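Local coordinates for 3-keto-5-aminohexanoate cleavage protein (Burkholderia xenovorans LB400, PDB 3E02) that binds a zinc ion and probably cleaves beta-keto acids such as 3-keto-5-aminohexanoate, at residues Leu49-Arg54 / Met69-Gln74; Pro61-Asp66 / Leu99-Ala104; Val35-Ala40 / Thr271-Gln276. All blocks are in the same frame, centred on the assembly; numbering follows the deposited sequence. Where two conformers were deposited one is given.

How the interactions relate
In this TIM barrel the three contacts join strand 48-54, which carries two zinc ligands, and its neighbourhood to surrounding helices. Interaction 1 holds those ligands, His-50 and His-52, and lies centrally. Interaction 2 is centred about 10 Å from it and joins it through a probable hydrogen bond from Ser-62 N to Ala-53 O, at 3.1 Å. Interaction 3 is centred about 13 Å from interaction 1, where Val-35 CG2 packs 3.5 Å from Phe-71 CB. Interactions 2 and 3 do not touch; their nearest atoms are about 11 Å apart. The side chains of Gln-63 and Asn-273 lie about 9 and 11 Å from the zinc ion, on the two outlying contacts.

Interaction 1: residues Leu49-Arg54 / Met69-Gln74; sequences LHLHAR and MRFLPQ. With ZN (zinc ion), chain B.
Leu-51 and Leu-72 face each other with CA atoms 9.1 Å apart, and Ala-53 lies similarly far from Phe-71, a gap bridged mainly by side chains. The closest meeting is between methyls, Leu-51 CD1 and Leu-72 CD2 at 3.6 Å, where the two leucine side chains lie alongside, pointing opposite ways. With CG of Phe-71 between its backbone N and carbonyl carbon (chi1 58°), the ring reaches the strand and meets it edge-on: Leu-51 CD1 lies 4.0 Å from CE1 of Phe-71, and Ala-53 CB, in the ring plane, is 3.9 Å from CE2. His-52 O approaches CZ of Phe-71 obliquely at 3.7 Å. No hydrogen bond crosses; apart from the His-52 carbonyl oxygen, the meeting groups are apolar. The same strand has a polar side: NE2 of His-50 and NE2 of His-52 each bind zinc at 2.2 Å, and three waters and Glu-259 complete the site. Strand 48-54 thus holds metal on one side and helix on the other, as expected in a TIM barrel. Phe-71 holds the N-cap position of helix 72-78, which leads on to strand 82-85, the parallel neighbour of strand 48-54; Leu-72 touches that strand, while Phe-71 packs on helix 31-44.

Interaction 2: residues Pro61-Asp66 / Leu99-Ala104; sequences PSQDPD and LAPARA
Gln-63 and Pro-101 cross at about a right angle, the CG and CD end of the proline ring meeting the glutamine amide. CG of Pro-101 sits 3.7 Å from each of CD, OE1 and NE2 of Gln-63, so the proline touches the amide group as a whole and not one end of it. The bend at chi2 (-71°) folds the glutamine amide back to this position, and the main chain closes in as well, Gln-63 O lying 3.3 Å from Pro-101 CG. The polar end has its own partner: NE2 donates to Thr-86 O, which fixes the amide while the proline packs on it. Pro-65 makes the second half of the contact. Its CG rests 3.8 Å from Ala-100 CB and its CB 4.0 Å from Ala-104 CB, so the ring spans one turn of the opposing helix. Asp-64 caps helix 65-68, OD1 accepting from Asp-66 N, and Ser-62 OG closes an ST turn onto Asp-64 N. In the TIM barrel, the segment following strand 48-54 thereby lays Gln-63, its side chain about 5 Å from that of zinc ligand His-52, and Pro-65, first residue of helix 65-68, on outer helix 95-105, whose other side carries Leu-99 and Ala-102 against helix 152-163.

Interaction 3: residues Val35-Ala40 / Thr271-Gln276; sequences VKEGVA and TSNAEQ. With EDO (1,2-ethanediol), chain L.
Three donors surround the carboxylate of Glu-37: Asn-273 N and Ser-272 OG come to the syn lone pairs of its two oxygens, and Asn-273 ND2 to the anti side of OE1, a little out of plane. The amide of Asn-273 is turned 38° from the carboxylate, and the two side chains cross at about a right angle. OE1 receives Asn-273 N at 2.7 Å in a nearly straight bond (174°) and Asn-273 ND2 at 2.8 Å, while OE2 receives Ser-272 OG at 2.7 Å. Together these bonds fix the carboxylate's rotation. A bend at chi2 (-76°) of Glu-37 turns its end onto the start of helix 273-286, where Ser-272 is the N-cap, its OG accepting from Ala-274 N. One turn on from Glu-37 in helix 31-44, Ala-40 CB lies 4.0 Å from Ala-274 CB. An ethanediol, probably from the crystallisation liquor, donates through O2 to Glu-275 O at 2.7 Å. Asn-273 ND2 also bonds to Val-14 O, and its OD1 accepts from Leu-258 N, next in sequence to the zinc ligand Glu-259. The carboxylate faces the N-terminal end of helix 273-286, whose dipole and three donors would favour the ionised form, making this a hydrogen-bonded join, probably with a charged carboxylate, between the two helices.

Interaction 1: residues Leu49-Arg54 / Met69-Gln74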
# COMPACT_ATOMS: atom_id res chain seq x y z
N LEU A 49 -4.62 3.37 32.03
CA LEU A 49 -5.97 2.82 32.17
C LEU A 49 -6.94 3.78 31.53
O LEU A 49 -6.96 4.96 31.92
CB LEU A 49 -6.31 2.64 33.65
CG LEU A 49 -5.40 1.71 34.44
CD1 LEU A 49 -5.79 1.75 35.91
CD2 LEU A 49 -5.47 0.28 33.87
N HIS A 50 -7.69 3.31 30.53
CA HIS A 50 -8.72 4.09 29.83
C HIS A 50 -10.04 3.75 30.54
O HIS A 50 -10.45 2.58 30.58
CB HIS A 50 -8.72 3.80 28.34
CG HIS A 50 -9.87 4.39 27.61
ND1 HIS A 50 -9.95 5.72 27.27
CD2 HIS A 50 -11.02 3.82 27.19
CE1 HIS A 50 -11.09 5.94 26.65
NE2 HIS A 50 -11.75 4.80 26.57
N LEU A 51 -10.70 4.77 31.06
CA LEU A 51 -11.84 4.59 31.96
C LEU A 51 -13.17 5.21 31.56
O LEU A 51 -13.21 6.37 31.15
CB LEU A 51 -11.44 5.19 33.32
CG LEU A 51 -10.19 4.59 33.99
CD1 LEU A 51 -9.75 5.47 35.17
CD2 LEU A 51 -10.42 3.15 34.41
N HIS A 52 -14.23 4.40 31.70
CA HIS A 52 -15.63 4.79 31.61
C HIS A 52 -16.28 4.39 32.93
O HIS A 52 -15.77 3.53 33.66
CB HIS A 52 -16.39 4.01 30.53
CG HIS A 52 -15.97 4.31 29.13
ND1 HIS A 52 -16.87 4.70 28.16
CD2 HIS A 52 -14.77 4.22 28.52
CE1 HIS A 52 -16.23 4.86 27.01
NE2 HIS A 52 -14.96 4.57 27.21
N ALA A 53 -17.44 4.99 33.21
CA ALA A 53 -18.26 4.67 34.38
C ALA A 53 -19.55 4.02 33.89
O ALA A 53 -19.98 4.25 32.74
CB ALA A 53 -18.60 5.94 35.20
N ARG A 54 -20.17 3.26 34.78
CA ARG A 54 -21.43 2.60 34.54
C ARG A 54 -22.31 2.72 35.78
O ARG A 54 -21.81 2.79 36.91
CB ARG A 54 -21.21 1.12 34.24
CG ARG A 54 -20.53 0.82 32.93
CD ARG A 54 -20.32 -0.67 32.74
NE ARG A 54 -19.68 -0.94 31.45
CZ ARG A 54 -20.31 -1.09 30.29
NH1 ARG A 54 -21.61 -0.95 30.17
NH2 ARG A 54 -19.60 -1.35 29.19
N MSE A 69 -15.51 9.80 40.61
CA MSE A 69 -14.89 10.08 41.92
C MSE A 69 -14.96 8.91 42.91
O MSE A 69 -14.29 8.97 43.95
CB MSE A 69 -15.41 11.38 42.53
CG MSE A 69 -15.04 12.59 41.70
SE MSE A 69 -13.11 12.72 41.33
CE MSE A 69 -13.23 13.79 39.77
N ARG A 70 -15.74 7.88 42.60
CA ARG A 70 -15.79 6.64 43.39
C ARG A 70 -14.73 5.60 42.95
O ARG A 70 -14.59 4.57 43.61
CB ARG A 70 -17.19 6.05 43.42
CG ARG A 70 -18.16 6.91 44.23
CD ARG A 70 -19.63 6.62 43.94
NE ARG A 70 -20.00 5.23 44.17
CZ ARG A 70 -21.21 4.71 43.96
NH1 ARG A 70 -22.22 5.47 43.51
NH2 ARG A 70 -21.41 3.41 44.19
N PHE A 71 -14.02 5.86 41.84
CA PHE A 71 -12.87 5.02 41.44
C PHE A 71 -11.54 5.74 41.15
O PHE A 71 -10.49 5.13 41.33
CB PHE A 71 -13.23 4.01 40.34
CG PHE A 71 -13.78 4.59 39.06
CD1 PHE A 71 -12.92 5.11 38.08
CD2 PHE A 71 -15.14 4.50 38.77
CE1 PHE A 71 -13.43 5.59 36.85
CE2 PHE A 71 -15.66 4.97 37.54
CZ PHE A 71 -14.81 5.52 36.58
N LEU A 72 -11.57 7.01 40.71
CA LEU A 72 -10.32 7.74 40.41
C LEU A 72 -9.36 7.90 41.60
O LEU A 72 -8.19 7.48 41.48
CB LEU A 72 -10.59 9.08 39.69
CG LEU A 72 -11.17 9.00 38.27
CD1 LEU A 72 -11.52 10.39 37.74
CD2 LEU A 72 -10.24 8.28 37.30
N PRO A 73 -9.82 8.47 42.75
CA PRO A 73 -8.92 8.56 43.91
C PRO A 73 -8.39 7.19 44.37
O PRO A 73 -7.21 7.08 44.71
CB PRO A 73 -9.81 9.16 45.02
CG PRO A 73 -11.00 9.67 44.37
CD PRO A 73 -11.15 9.05 43.04
N GLN A 74 -9.23 6.17 44.29
CA GLN A 74 -8.88 4.81 44.72
C GLN A 74 -7.81 4.22 43.81
O GLN A 74 -6.86 3.61 44.29
CB GLN A 74 -10.11 3.89 44.74
CG GLN A 74 -11.22 4.25 45.76
CD GLN A 74 -12.07 5.47 45.39
OE1 GLN A 74 -11.95 6.02 44.30
NE2 GLN A 74 -12.91 5.90 46.32
ZN ZN B . -13.57 4.30 25.51
O HOH W 1 -13.75 6.66 24.61
O HOH W 2 -12.52 4.47 23.33
O HOH W 3 -15.16 4.54 23.99

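Interaction 2: residues Pro61-Asp66 / Leu99-Ala104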
# COMPACT_ATOMS: atom_id res chain seq x y z
N PRO A 61 -24.23 2.76 30.66
CA PRO A 61 -23.18 3.79 30.64
C PRO A 61 -23.59 5.10 31.30
O PRO A 61 -24.74 5.51 31.19
CB PRO A 61 -22.96 4.01 29.14
CG PRO A 61 -23.22 2.70 28.54
CD PRO A 61 -24.43 2.19 29.31
N SER A 62 -22.66 5.70 32.04
CA SER A 62 -22.90 6.97 32.72
C SER A 62 -21.65 7.84 32.69
O SER A 62 -20.56 7.34 32.95
CB SER A 62 -23.29 6.72 34.17
OG SER A 62 -23.30 7.92 34.92
N GLN A 63 -21.83 9.14 32.39
CA GLN A 63 -20.74 10.13 32.48
C GLN A 63 -20.94 11.04 33.70
O GLN A 63 -20.53 12.19 33.70
CB GLN A 63 -20.61 10.94 31.17
CG GLN A 63 -19.88 10.23 30.02
CD GLN A 63 -18.38 10.08 30.24
OE1 GLN A 63 -17.95 9.20 30.98
NE2 GLN A 63 -17.59 10.91 29.56
N ASP A 64 -21.51 10.49 34.77
CA ASP A 64 -21.71 11.21 36.01
C ASP A 64 -20.33 11.32 36.67
O ASP A 64 -19.74 10.30 37.01
CB ASP A 64 -22.68 10.42 36.92
CG ASP A 64 -23.01 11.14 38.21
OD1 ASP A 64 -22.49 12.25 38.49
OD2 ASP A 64 -23.82 10.58 38.98
N PRO A 65 -19.81 12.56 36.85
CA PRO A 65 -18.51 12.72 37.53
C PRO A 65 -18.45 12.11 38.94
O PRO A 65 -17.38 11.67 39.36
CB PRO A 65 -18.32 14.24 37.60
CG PRO A 65 -19.19 14.78 36.54
CD PRO A 65 -20.37 13.88 36.50
N ASP A 66 -19.58 12.07 39.66
CA ASP A 66 -19.64 11.45 41.00
C ASP A 66 -19.26 9.97 40.99
O ASP A 66 -18.65 9.50 41.95
CB ASP A 66 -21.03 11.62 41.64
CG ASP A 66 -21.38 13.09 41.94
OD1 ASP A 66 -20.49 13.98 41.91
OD2 ASP A 66 -22.58 13.35 42.22
N LEU A 99 -18.15 15.69 28.27
CA LEU A 99 -16.98 16.42 28.82
C LEU A 99 -16.96 16.57 30.35
O LEU A 99 -15.90 16.84 30.91
CB LEU A 99 -16.85 17.82 28.17
CG LEU A 99 -16.57 17.91 26.66
CD1 LEU A 99 -16.57 19.38 26.20
CD2 LEU A 99 -15.25 17.21 26.28
N ALA A 100 -18.10 16.36 31.02
CA ALA A 100 -18.20 16.55 32.48
C ALA A 100 -17.13 15.85 33.34
O ALA A 100 -16.51 16.52 34.17
CB ALA A 100 -19.60 16.21 32.99
N PRO A 101 -16.90 14.52 33.16
CA PRO A 101 -15.88 13.84 33.96
C PRO A 101 -14.46 14.41 33.81
O PRO A 101 -13.83 14.69 34.82
CB PRO A 101 -15.97 12.40 33.46
CG PRO A 101 -17.34 12.26 32.99
CD PRO A 101 -17.62 13.56 32.31
N ALA A 102 -13.99 14.60 32.58
CA ALA A 102 -12.66 15.19 32.31
C ALA A 102 -12.55 16.60 32.87
O ALA A 102 -11.49 16.97 33.38
CB ALA A 102 -12.33 15.17 30.80
N ARG A 103 -13.63 17.39 32.75
CA ARG A 103 -13.63 18.75 33.29
C ARG A 103 -13.53 18.75 34.81
O ARG A 103 -12.81 19.57 35.38
CB ARG A 103 -14.86 19.57 32.85
CG ARG A 103 -14.86 19.91 31.36
CD ARG A 103 -15.21 21.36 31.11
NE ARG A 103 -16.55 21.73 31.58
CZ ARG A 103 -17.68 21.69 30.86
NH1 ARG A 103 -17.72 21.25 29.59
NH2 ARG A 103 -18.82 22.08 31.43
N ALA A 104 -14.23 17.82 35.47
CA ALA A 104 -14.18 17.71 36.93
C ALA A 104 -12.83 17.15 37.42
O ALA A 104 -12.22 17.70 38.34
CB ALA A 104 -15.32 16.84 37.46

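Interaction 3: residues Val35-Ala40 / Thr271-Gln276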
# COMPACT_ATOMS: atom_id res chain seq x y z
N VAL A 35 -12.02 -0.39 40.14
CA VAL A 35 -10.77 -0.23 40.89
C VAL A 35 -9.98 -1.55 40.91
O VAL A 35 -8.79 -1.55 40.61
CB VAL A 35 -11.00 0.24 42.35
CG1 VAL A 35 -9.67 0.26 43.14
CG2 VAL A 35 -11.68 1.62 42.37
N LYS A 36 -10.66 -2.64 41.27
CA LYS A 36 -10.04 -3.98 41.36
C LYS A 36 -9.43 -4.38 40.00
O LYS A 36 -8.28 -4.82 39.93
CB LYS A 36 -11.07 -5.02 41.82
CG LYS A 36 -10.50 -6.41 42.13
CD LYS A 36 -11.56 -7.38 42.70
N GLU A 37 -10.19 -4.17 38.94
CA GLU A 37 -9.74 -4.48 37.57
C GLU A 37 -8.61 -3.58 37.07
O GLU A 37 -7.66 -4.08 36.46
CB GLU A 37 -10.94 -4.46 36.61
CG GLU A 37 -11.75 -5.72 36.72
CD GLU A 37 -11.03 -6.88 36.02
OE1 GLU A 37 -10.93 -6.84 34.77
OE2 GLU A 37 -10.52 -7.78 36.73
N GLY A 38 -8.71 -2.28 37.35
CA GLY A 38 -7.69 -1.32 36.98
C GLY A 38 -6.36 -1.64 37.65
O GLY A 38 -5.31 -1.64 37.00
N VAL A 39 -6.41 -1.94 38.96
CA VAL A 39 -5.22 -2.32 39.73
C VAL A 39 -4.59 -3.60 39.18
O VAL A 39 -3.38 -3.64 38.97
CB VAL A 39 -5.51 -2.43 41.25
CG1 VAL A 39 -4.27 -2.95 42.01
CG2 VAL A 39 -5.94 -1.06 41.81
N ALA A 40 -5.41 -4.62 38.92
CA ALA A 40 -4.93 -5.90 38.36
C ALA A 40 -4.27 -5.70 36.99
O ALA A 40 -3.20 -6.27 36.73
CB ALA A 40 -6.07 -6.93 38.26
N THR A 271 -11.86 -13.58 32.10
CA THR A 271 -12.34 -13.39 33.48
C THR A 271 -11.88 -12.05 34.05
O THR A 271 -12.43 -11.57 35.03
CB THR A 271 -11.89 -14.53 34.42
OG1 THR A 271 -10.46 -14.55 34.49
CG2 THR A 271 -12.40 -15.89 33.90
N SER A 272 -10.85 -11.46 33.44
CA SER A 272 -10.28 -10.20 33.89
C SER A 272 -9.52 -9.51 32.78
O SER A 272 -8.98 -10.15 31.88
CB SER A 272 -9.29 -10.47 35.04
OG SER A 272 -8.64 -9.28 35.48
N ASN A 273 -9.47 -8.18 32.89
CA ASN A 273 -8.63 -7.34 32.05
C ASN A 273 -7.17 -7.80 32.11
O ASN A 273 -6.48 -7.78 31.08
CB ASN A 273 -8.72 -5.87 32.48
CG ASN A 273 -9.92 -5.18 31.87
OD1 ASN A 273 -9.89 -4.79 30.71
ND2 ASN A 273 -10.96 -4.99 32.66
N ALA A 274 -6.74 -8.21 33.30
CA ALA A 274 -5.37 -8.70 33.53
C ALA A 274 -4.98 -9.85 32.61
O ALA A 274 -3.82 -9.92 32.23
CB ALA A 274 -5.18 -9.11 34.99
N GLU A 275 -5.91 -10.72 32.24
CA GLU A 275 -5.60 -11.81 31.29
C GLU A 275 -5.10 -11.30 29.95
O GLU A 275 -4.12 -11.82 29.42
CB GLU A 275 -6.80 -12.72 31.05
CG GLU A 275 -7.16 -13.55 32.22
CD GLU A 275 -8.24 -14.57 31.88
OE1 GLU A 275 -9.27 -14.18 31.31
OE2 GLU A 275 -8.05 -15.77 32.19
N GLN A 276 -5.77 -10.29 29.41
CA GLN A 276 -5.37 -9.69 28.13
C GLN A 276 -4.05 -8.93 28.24
O GLN A 276 -3.23 -9.01 27.33
CB GLN A 276 -6.47 -8.79 27.60
CG GLN A 276 -7.76 -9.56 27.22
CD GLN A 276 -8.90 -8.62 26.82
OE1 GLN A 276 -8.77 -7.41 26.94
NE2 GLN A 276 -10.01 -9.17 26.35
C1 EDO L . -3.52 -16.21 31.65
O1 EDO L . -4.32 -16.32 32.85
C2 EDO L . -3.15 -14.75 31.42
O2 EDO L . -3.28 -14.28 30.07